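Local coordinates for acetylated cis-Golgi protein, involved in ER-to-Golgi transport (Saccharomyces cerevisiae, PDB 6G8Y) that probably serves Golgi organisation and ER-to-Golgi transport as a member of the GRASP family, acting through PDZ domains that recognise golgins, at residues 15-20 against 51-56; 30-35 against 78-83; 36-41 against 70-75. One frame throughout, in Å; residues are numbered along the deposited sequence. Where two conformers were deposited one is given.

Contact 1 of 3, residues 15-20 against 51-56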
# COMPACT_ATOMS: atom_id res chain seq x y z
N GLY A 15 -13.49 1.60 -0.96
CA GLY A 15 -12.83 0.59 -0.18
C GLY A 15 -11.99 1.09 0.95
O GLY A 15 -11.89 2.29 1.22
N LEU A 16 -11.36 0.13 1.60
CA LEU A 16 -10.26 0.40 2.50
C LEU A 16 -8.94 0.35 1.75
O LEU A 16 -8.74 -0.57 0.94
CB LEU A 16 -10.23 -0.62 3.61
CG LEU A 16 -11.48 -0.65 4.48
CD1 LEU A 16 -11.30 -1.66 5.59
CD2 LEU A 16 -11.87 0.72 5.03
N ARG A 17 -8.05 1.31 2.03
CA ARG A 17 -6.69 1.31 1.49
C ARG A 17 -5.68 1.54 2.62
O ARG A 17 -6.03 1.93 3.70
CB ARG A 17 -6.54 2.39 0.41
CG ARG A 17 -7.38 2.12 -0.86
CD ARG A 17 -6.99 0.85 -1.59
NE ARG A 17 -7.76 0.68 -2.83
CZ ARG A 17 -8.95 0.08 -2.92
NH1 ARG A 17 -9.55 -0.48 -1.87
NH2 ARG A 17 -9.54 0.01 -4.11
N ILE A 18 -4.42 1.23 2.36
CA ILE A 18 -3.34 1.45 3.30
C ILE A 18 -2.54 2.64 2.78
O ILE A 18 -2.28 2.77 1.57
CB ILE A 18 -2.46 0.19 3.43
CG1 ILE A 18 -3.36 -1.02 3.72
CG2 ILE A 18 -1.41 0.38 4.52
CD1 ILE A 18 -2.69 -2.37 3.72
N VAL A 19 -2.18 3.54 3.69
CA VAL A 19 -1.38 4.72 3.35
C VAL A 19 -0.12 4.81 4.22
O VAL A 19 -0.08 4.19 5.28
CB VAL A 19 -2.21 6.02 3.50
CG1 VAL A 19 -3.40 5.95 2.53
CG2 VAL A 19 -2.67 6.24 4.94
N TRP A 20 0.86 5.59 3.76
CA TRP A 20 2.09 5.90 4.50
C TRP A 20 1.95 7.32 5.03
O TRP A 20 1.78 8.24 4.23
CB TRP A 20 3.29 5.84 3.54
CG TRP A 20 4.59 6.18 4.17
CD1 TRP A 20 5.11 7.42 4.33
CD2 TRP A 20 5.53 5.27 4.73
NE1 TRP A 20 6.32 7.34 4.95
CE2 TRP A 20 6.60 6.03 5.23
CE3 TRP A 20 5.54 3.89 4.90
CZ2 TRP A 20 7.69 5.45 5.85
CZ3 TRP A 20 6.63 3.31 5.51
CH2 TRP A 20 7.69 4.09 5.99
N GLY A 51 -19.06 -4.30 -4.79
CA GLY A 51 -18.02 -3.51 -5.43
C GLY A 51 -17.12 -2.74 -4.46
O GLY A 51 -16.37 -1.87 -4.90
N PHE A 52 -17.20 -3.05 -3.17
CA PHE A 52 -16.33 -2.41 -2.17
C PHE A 52 -15.17 -3.37 -1.90
O PHE A 52 -15.33 -4.58 -1.86
CB PHE A 52 -17.10 -2.08 -0.86
CG PHE A 52 -18.00 -0.87 -0.96
CD1 PHE A 52 -19.29 -0.97 -1.52
CD2 PHE A 52 -17.58 0.38 -0.49
CE1 PHE A 52 -20.12 0.15 -1.60
CE2 PHE A 52 -18.41 1.51 -0.59
CZ PHE A 52 -19.67 1.38 -1.15
N SER A 53 -13.99 -2.81 -1.72
CA SER A 53 -12.82 -3.62 -1.49
C SER A 53 -12.14 -3.37 -0.15
O SER A 53 -12.28 -2.32 0.48
CB SER A 53 -11.86 -3.45 -2.64
OG SER A 53 -11.64 -2.10 -2.94
N TYR A 54 -11.44 -4.39 0.31
CA TYR A 54 -10.63 -4.29 1.52
C TYR A 54 -9.43 -5.23 1.40
O TYR A 54 -9.46 -6.17 0.61
CB TYR A 54 -11.44 -4.60 2.78
CG TYR A 54 -12.20 -5.89 2.75
CD1 TYR A 54 -13.51 -5.95 2.28
CD2 TYR A 54 -11.61 -7.09 3.22
CE1 TYR A 54 -14.20 -7.16 2.21
CE2 TYR A 54 -12.32 -8.30 3.16
CZ TYR A 54 -13.63 -8.34 2.67
OH TYR A 54 -14.33 -9.54 2.57
N PRO A 55 -8.37 -4.99 2.17
CA PRO A 55 -7.22 -5.85 2.06
C PRO A 55 -7.45 -7.31 2.40
O PRO A 55 -8.28 -7.66 3.24
CB PRO A 55 -6.23 -5.23 3.04
CG PRO A 55 -6.61 -3.82 3.10
CD PRO A 55 -8.09 -3.82 3.01
N ASP A 56 -6.68 -8.19 1.74
CA ASP A 56 -6.57 -9.61 2.10
C ASP A 56 -5.62 -9.69 3.28
O ASP A 56 -4.42 -9.90 3.10
CB ASP A 56 -6.13 -10.43 0.89
CG ASP A 56 -6.02 -11.93 1.14
OD1 ASP A 56 -6.13 -12.40 2.30
OD2 ASP A 56 -5.80 -12.65 0.13

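Contact 2 of 3, residues 30-35 against 78-83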
# COMPACT_ATOMS: atom_id res chain seq x y z
N SER A 30 -0.97 17.67 3.05
CA SER A 30 -0.56 18.04 1.66
C SER A 30 0.21 16.96 0.88
O SER A 30 0.57 17.19 -0.28
CB SER A 30 0.25 19.34 1.66
OG SER A 30 -0.36 20.34 2.45
N PHE A 31 0.47 15.79 1.49
CA PHE A 31 1.06 14.64 0.78
C PHE A 31 0.16 13.44 1.01
O PHE A 31 -0.24 13.18 2.15
CB PHE A 31 2.47 14.31 1.30
CG PHE A 31 3.52 15.32 0.92
CD1 PHE A 31 3.75 15.64 -0.42
CD2 PHE A 31 4.31 15.93 1.90
CE1 PHE A 31 4.73 16.57 -0.77
CE2 PHE A 31 5.29 16.86 1.56
CZ PHE A 31 5.50 17.17 0.22
N PHE A 32 -0.15 12.71 -0.06
CA PHE A 32 -1.09 11.57 0.02
C PHE A 32 -0.46 10.33 -0.58
O PHE A 32 -0.56 10.06 -1.77
CB PHE A 32 -2.39 11.96 -0.66
CG PHE A 32 -2.97 13.22 -0.11
CD1 PHE A 32 -3.55 13.22 1.15
CD2 PHE A 32 -2.85 14.43 -0.80
CE1 PHE A 32 -4.05 14.39 1.70
CE2 PHE A 32 -3.36 15.60 -0.26
CZ PHE A 32 -3.96 15.58 0.99
N ASP A 33 0.23 9.59 0.28
CA ASP A 33 1.12 8.51 -0.12
C ASP A 33 0.38 7.19 0.09
O ASP A 33 0.27 6.71 1.21
CB ASP A 33 2.40 8.54 0.71
CG ASP A 33 3.34 9.69 0.34
OD1 ASP A 33 3.31 10.16 -0.81
OD2 ASP A 33 4.15 10.09 1.21
N TYR A 34 -0.12 6.61 -1.00
CA TYR A 34 -0.83 5.34 -0.92
C TYR A 34 0.18 4.20 -0.99
O TYR A 34 1.14 4.26 -1.76
CB TYR A 34 -1.77 5.18 -2.11
CG TYR A 34 -3.05 5.93 -1.96
CD1 TYR A 34 -4.08 5.42 -1.18
CD2 TYR A 34 -3.25 7.13 -2.63
CE1 TYR A 34 -5.28 6.07 -1.06
CE2 TYR A 34 -4.46 7.81 -2.51
CZ TYR A 34 -5.47 7.27 -1.72
OH TYR A 34 -6.67 7.90 -1.58
N ILE A 35 -0.04 3.16 -0.18
CA ILE A 35 0.69 1.92 -0.35
C ILE A 35 0.08 1.16 -1.51
O ILE A 35 -1.09 0.78 -1.47
CB ILE A 35 0.62 1.01 0.89
CG1 ILE A 35 1.08 1.72 2.14
CG2 ILE A 35 1.43 -0.25 0.66
CD1 ILE A 35 2.33 2.49 1.95
N SER A 78 2.63 8.40 -4.74
CA SER A 78 2.23 9.71 -4.21
C SER A 78 1.14 10.28 -5.11
O SER A 78 1.38 10.50 -6.30
CB SER A 78 3.43 10.66 -4.19
OG SER A 78 3.05 11.92 -3.68
N ALA A 79 -0.05 10.51 -4.54
CA ALA A 79 -1.25 10.89 -5.31
C ALA A 79 -1.09 12.19 -6.08
O ALA A 79 -1.45 12.26 -7.26
CB ALA A 79 -2.47 10.96 -4.42
N LYS A 80 -0.52 13.20 -5.41
CA LYS A 80 -0.37 14.53 -5.99
C LYS A 80 0.83 14.63 -6.92
O LYS A 80 0.71 15.16 -8.03
CB LYS A 80 -0.26 15.59 -4.89
CG LYS A 80 -1.57 15.85 -4.17
CD LYS A 80 -2.46 16.80 -4.96
CE LYS A 80 -3.92 16.38 -4.89
NZ LYS A 80 -4.84 17.44 -5.40
N GLY A 81 1.98 14.12 -6.48
CA GLY A 81 3.17 14.11 -7.31
C GLY A 81 3.12 13.17 -8.50
O GLY A 81 3.82 13.37 -9.49
N GLY A 82 2.29 12.13 -8.41
CA GLY A 82 2.18 11.11 -9.44
C GLY A 82 3.44 10.29 -9.64
O GLY A 82 3.73 9.86 -10.76
N THR A 83 4.18 10.04 -8.56
CA THR A 83 5.47 9.35 -8.64
C THR A 83 5.46 8.16 -7.69
O THR A 83 4.81 8.19 -6.62
CB THR A 83 6.65 10.26 -8.25
OG1 THR A 83 6.40 10.86 -6.98
CG2 THR A 83 6.86 11.36 -9.29
O HOH W 1 0.98 13.50 -2.89

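Contact 3 of 3, residues 36-41 against 70-75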
# COMPACT_ATOMS: atom_id res chain seq x y z
N VAL A 36 0.89 0.94 -2.54
CA VAL A 36 0.45 0.19 -3.72
C VAL A 36 1.06 -1.21 -3.81
O VAL A 36 0.58 -2.05 -4.57
CB VAL A 36 0.66 1.02 -5.01
CG1 VAL A 36 -0.24 2.25 -4.96
CG2 VAL A 36 2.10 1.41 -5.24
N GLY A 37 2.11 -1.47 -3.04
CA GLY A 37 2.70 -2.78 -3.05
C GLY A 37 3.52 -3.04 -1.80
O GLY A 37 3.90 -2.12 -1.08
N PHE A 38 3.80 -4.32 -1.60
CA PHE A 38 4.75 -4.78 -0.62
C PHE A 38 5.73 -5.67 -1.33
O PHE A 38 5.29 -6.56 -2.07
CB PHE A 38 4.06 -5.59 0.49
CG PHE A 38 3.09 -4.79 1.34
CD1 PHE A 38 3.55 -3.73 2.10
CD2 PHE A 38 1.74 -5.14 1.45
CE1 PHE A 38 2.69 -3.00 2.88
CE2 PHE A 38 0.88 -4.41 2.27
CZ PHE A 38 1.36 -3.34 2.97
N ASN A 39 7.03 -5.43 -1.17
CA ASN A 39 8.04 -6.30 -1.78
C ASN A 39 7.83 -6.47 -3.30
O ASN A 39 8.00 -7.56 -3.83
CB ASN A 39 8.00 -7.66 -1.04
CG ASN A 39 9.19 -8.55 -1.34
OD1 ASN A 39 10.29 -8.07 -1.54
ND2 ASN A 39 8.97 -9.86 -1.34
N ASP A 40 7.44 -5.38 -3.97
CA ASP A 40 7.23 -5.26 -5.42
C ASP A 40 6.07 -6.07 -6.02
O ASP A 40 5.99 -6.22 -7.23
CB ASP A 40 8.55 -5.55 -6.18
CG ASP A 40 9.65 -4.58 -5.80
OD1 ASP A 40 9.36 -3.37 -5.67
OD2 ASP A 40 10.80 -5.03 -5.64
N ASP A 41 5.14 -6.53 -5.18
CA ASP A 41 3.88 -7.11 -5.63
C ASP A 41 2.74 -6.20 -5.16
O ASP A 41 2.82 -5.63 -4.06
CB ASP A 41 3.67 -8.49 -5.02
CG ASP A 41 4.80 -9.46 -5.30
OD1 ASP A 41 5.24 -9.54 -6.46
OD2 ASP A 41 5.25 -10.14 -4.35
N ARG A 70 13.66 -8.15 9.99
CA ARG A 70 14.39 -7.53 8.88
C ARG A 70 13.49 -6.45 8.27
O ARG A 70 12.48 -6.08 8.87
CB ARG A 70 14.88 -8.59 7.87
CG ARG A 70 13.79 -9.35 7.13
CD ARG A 70 14.39 -10.44 6.24
NE ARG A 70 13.41 -11.29 5.57
CZ ARG A 70 13.03 -11.24 4.30
NH1 ARG A 70 13.48 -10.33 3.45
NH2 ARG A 70 12.14 -12.14 3.86
N THR A 71 13.86 -5.94 7.10
CA THR A 71 13.24 -4.80 6.50
C THR A 71 12.24 -5.24 5.46
O THR A 71 12.53 -6.10 4.61
CB THR A 71 14.33 -3.94 5.81
OG1 THR A 71 15.30 -3.63 6.81
CG2 THR A 71 13.69 -2.72 5.23
N LEU A 72 11.06 -4.62 5.48
CA LEU A 72 10.08 -4.78 4.39
C LEU A 72 10.14 -3.54 3.50
O LEU A 72 10.06 -2.40 4.02
CB LEU A 72 8.67 -4.93 4.98
CG LEU A 72 7.51 -4.98 3.98
CD1 LEU A 72 7.56 -6.24 3.17
CD2 LEU A 72 6.16 -4.85 4.69
N LYS A 73 10.19 -3.78 2.20
CA LYS A 73 10.07 -2.75 1.18
C LYS A 73 8.60 -2.48 0.91
O LYS A 73 7.84 -3.39 0.59
CB LYS A 73 10.76 -3.20 -0.09
CG LYS A 73 10.91 -2.17 -1.17
CD LYS A 73 11.97 -2.72 -2.15
CE LYS A 73 11.74 -2.31 -3.55
NZ LYS A 73 12.47 -3.25 -4.44
N VAL A 74 8.23 -1.22 1.03
CA VAL A 74 6.86 -0.74 0.86
C VAL A 74 6.86 0.13 -0.39
O VAL A 74 7.60 1.13 -0.46
CB VAL A 74 6.42 0.07 2.09
CG1 VAL A 74 5.00 0.59 1.96
CG2 VAL A 74 6.59 -0.80 3.34
N ASN A 75 6.04 -0.24 -1.37
CA ASN A 75 5.91 0.50 -2.62
C ASN A 75 4.85 1.55 -2.50
O ASN A 75 3.69 1.22 -2.20
CB ASN A 75 5.60 -0.43 -3.79
CG ASN A 75 6.55 -1.61 -3.87
OD1 ASN A 75 6.15 -2.73 -3.64
ND2 ASN A 75 7.84 -1.36 -4.19
O HOH W 2 10.63 -6.51 1.03

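Contact 1 of 3, residues 15-20 against 51-56
R17 reaches S53 through a bend at its second torsion (chi2 -62°), which swings the guanidinium back over its own chain, while chi1 of S53 (49°) holds OG between the backbone N and the carbonyl carbon, facing the arginine. The setting is a PDZ domain, where a single backbone bridge, G15 with S53, joins two chains running roughly the same way, 24° apart. L16 N donates to S53 O at 2.8 Å, and S53 also bonds back to P14. Lacking a side chain, G15 can bring its CA to 3.0 Å from S53 O. Beyond the bridge, toward P55, the contact is apolar: L16 CB rests on P55 CD at 3.9 Å, and I18 CD1 approaches P55 CG at 4.2 Å. Proline, with no N-H to satisfy, suits a strand leaving the sheet for helix 57-66, where P55 also touches I60. The planar guanidinium can bind several acceptors, and NE goes to L10 O. L10 and P14 lie in a sequence that reads as a protease cleavage site, so both are probably tag-derived. R17 NH1 donates in the guanidinium plane to S53 OG at 2.9 Å. R17 NH1 also meets L16 O at 2.9 Å, from above its carbonyl plane.

Contact 2 of 3, residues 30-35 against 78-83
F32 and A79 meet most directly through a nearly straight backbone bond, A79 N to F32 O at 2.9 Å (169°). Beside it, F32 CB and A79 CB pack 3.9 Å apart. Alanine is small enough to fit here, its methyl also lying at the ring edge of Y34, 4.2 Å from CE2. Next along, K80 runs beside F32 and points the same way. With chi1 at -72°, K80 sets CG beside its backbone N and at the edge of the phenyl ring, 3.9 Å from F32 CD2. D33 and S78 form an antiparallel, non-hydrogen-bonded pair whose side chains share one face of the sheet, but their S78 OG to D33 OD1 contact is weak at 3.4 Å. A water ties the two segments together, taking up the N-H groups of F32 and K80 and lying 2.7 Å from S78 OG. Further out, the turn between strands 71-78 and 83-90 is closed by S78 N to T83 O and G82 N to S78 O. Glycine suits position 82, where phi is positive. R85, on the second of these strands, makes a salt bridge to D33 OD2, so the carboxylate is probably ionised, with that arginine as its main electrostatic partner.

Contact 3 of 3, residues 36-41 against 70-75
The carboxylate of D40 and the amide of N75 lie with their planes 29° apart, each gripping the other's residue. N75 OD1 takes D40 N on a lone pair in the amide plane at 3.0 Å, and N75 ND2 returns a bond to D40 OD1 at 2.9 Å, on the anti side and out of the carboxylate plane. At the other oxygen, D40 OD2 accepts K73 NZ on its syn lone pair in a 2.7 Å salt bridge. D86 gives N75 ND2 a second acceptor and K73 a long, weak ion pair. The F38 ring meets L72 CD2 obliquely, 3.8 Å from CD1, and stacks edge-to-face with F64 of helix 57-66, so aromatic bulk fills the space between sheet and helix. With chi1 at -51°, N75 sends its amide across G37, where the absence of a side chain leaves space for OD1. An asparagine, donor and acceptor at once, fits this place well. N75 O accepts from both V36 N (2.8 Å) and G37 N (3.2 Å), while N75 N donates to G37 O and N39 N to K73 O. N39 and D40 take positive phi, which asparagine tolerates readily and aspartate less so. Two residues opposite one define a classic beta bulge, here just before the type I' turn 38-41 of a two-residue beta hairpin, inside the antiparallel sheet of a PDZ fold.

The three contacts form a triangle, each centre about 16 Å from the other two, and strand 33-38 joins them. Its first half belongs to contact 2 and its second to contact 3, while the far end of segment 15-20 of contact 1 pairs with it on the side away from strand 71-78: W20 N lies 2.8 Å from D33 O, and I35 N 2.9 Å from I18 O, both probable hydrogen bonds. I35 packs toward contact 3, with CG2 3.9 Å from N75 O. I18 bridges contacts 1 and 3, its CD1 lying 4.2 Å from F38 CZ. A bound ethanediol, probably from the crystallisation liquor, sits about 3 Å from the side chain of Y34 in contact 2.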